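Local coordinates for ficolin-3 (Homo sapiens, PDB 2J5Z), which is a collagen- and fibrinogen-domain lectin that binds galactose and probably recognises microbial surfaces in innate immunity, at residues A[45-49]-A[50-54]. Numbering follows the deposited sequence. Where two conformers were deposited one is given.
Sequences MDTEG and GGWLV
T47 and G50 close a type I' beta turn, with E48 and G49 at its two corners, in the loop that joins antiparallel strands 38-44 and 52-58 of the fibrinogen-like domain. G50 N donates to T47 O at 3.0 Å, with an N-H...O angle of 156°; the donor stands well above the carbonyl plane. Both corners have positive phi, as this turn type requires, and positive phi continues through G50 and G51, up to the start of strand 52-58.

The indole of W52 lies against the turn by its pyrrole side. T47 O sits at the ring edge, near the ring plane, 3.0 Å from W52 NE1 and 3.2 Å from W52 CD1. The T47 side chain crosses the indole at about a right angle, and its hydroxyl does the touching: T47 OG1 is 3.8 Å from W52 CD1. A chi1 of 87° puts that hydroxyl between the backbone N and the carbonyl carbon. E48 comes closest to the ring with CB, which approaches NE1 obliquely, while the rest of the chain bends at chi2 and carries the carboxylate away to a salt bridge with R102. The carbonyls of E48 and G50 both accept from NH1 of the C-terminal R221, so one guanidinium nitrogen holds the carbonyls of a corner and of the closing residue of the turn.

At the root of the loop, D44 OD1 takes the amides of D46 and T47, and G51 and W52 together face D44 in a G1 beta bulge. The M45 side chain starts away from G50-V54 and packs on L18 and L19 of helix 15-20, while the bend at chi2 leaves SD 4.0 Å from G51 N. On the backbone nearby, G50 CA makes a CA-H...O contact with M45 O at 3.5 Å.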
# COMPACT_ATOMS: atom_id res chain seq x y z
N MET A 45 -11.76 5.77 -6.81
CA MET A 45 -12.73 5.31 -7.79
C MET A 45 -14.09 5.04 -7.16
O MET A 45 -14.97 4.50 -7.82
CB MET A 45 -12.22 4.04 -8.47
CG MET A 45 -10.89 4.21 -9.22
SD MET A 45 -10.97 5.63 -10.34
CE MET A 45 -9.72 5.14 -11.54
N ASP A 46 -14.27 5.44 -5.91
CA ASP A 46 -15.49 5.05 -5.17
C ASP A 46 -16.29 6.21 -4.57
O ASP A 46 -17.52 6.21 -4.64
CB ASP A 46 -15.15 4.01 -4.10
CG ASP A 46 -16.32 3.08 -3.80
OD1 ASP A 46 -17.46 3.43 -4.16
OD2 ASP A 46 -16.09 2.00 -3.21
N THR A 47 -15.62 7.19 -3.97
CA THR A 47 -16.32 8.30 -3.36
C THR A 47 -17.00 9.21 -4.37
O THR A 47 -16.38 9.66 -5.33
CB THR A 47 -15.43 9.11 -2.39
OG1 THR A 47 -14.72 10.11 -3.12
CG2 THR A 47 -14.46 8.20 -1.67
N GLU A 48 -18.30 9.44 -4.16
CA GLU A 48 -19.04 10.42 -4.94
C GLU A 48 -19.06 10.07 -6.43
O GLU A 48 -19.02 10.96 -7.29
CB GLU A 48 -18.45 11.81 -4.74
CG GLU A 48 -19.44 12.95 -4.83
CD GLU A 48 -19.98 13.34 -3.48
OE1 GLU A 48 -20.56 12.47 -2.78
OE2 GLU A 48 -19.83 14.53 -3.11
N GLY A 49 -19.10 8.79 -6.75
CA GLY A 49 -19.17 8.37 -8.14
C GLY A 49 -17.83 7.98 -8.72
O GLY A 49 -17.77 7.35 -9.77
N GLY A 50 -16.75 8.34 -8.03
CA GLY A 50 -15.41 7.93 -8.44
C GLY A 50 -14.79 8.82 -9.51
O GLY A 50 -15.46 9.67 -10.09
N GLY A 51 -13.50 8.61 -9.76
CA GLY A 51 -12.77 9.37 -10.77
C GLY A 51 -12.00 10.56 -10.22
O GLY A 51 -11.62 11.48 -10.96
N TRP A 52 -11.74 10.54 -8.91
CA TRP A 52 -11.04 11.65 -8.25
C TRP A 52 -9.54 11.44 -8.16
O TRP A 52 -9.08 10.41 -7.71
CB TRP A 52 -11.56 11.84 -6.83
CG TRP A 52 -13.00 12.23 -6.74
CD1 TRP A 52 -14.07 11.40 -6.59
CD2 TRP A 52 -13.52 13.56 -6.73
NE1 TRP A 52 -15.23 12.13 -6.52
CE2 TRP A 52 -14.92 13.46 -6.60
CE3 TRP A 52 -12.94 14.83 -6.84
CZ2 TRP A 52 -15.75 14.58 -6.57
CZ3 TRP A 52 -13.77 15.94 -6.82
CH2 TRP A 52 -15.16 15.81 -6.68
N LEU A 53 -8.77 12.46 -8.56
CA LEU A 53 -7.32 12.42 -8.42
C LEU A 53 -6.98 13.04 -7.07
O LEU A 53 -7.17 14.24 -6.87
CB LEU A 53 -6.66 13.20 -9.56
CG LEU A 53 -5.19 12.94 -9.87
CD1 LEU A 53 -4.83 13.61 -11.21
CD2 LEU A 53 -4.29 13.43 -8.72
N VAL A 54 -6.47 12.23 -6.15
CA VAL A 54 -6.14 12.71 -4.81
C VAL A 54 -4.73 13.24 -4.82
O VAL A 54 -3.78 12.47 -5.05
CB VAL A 54 -6.26 11.58 -3.77
CG1 VAL A 54 -5.92 12.10 -2.35
CG2 VAL A 54 -7.67 10.95 -3.84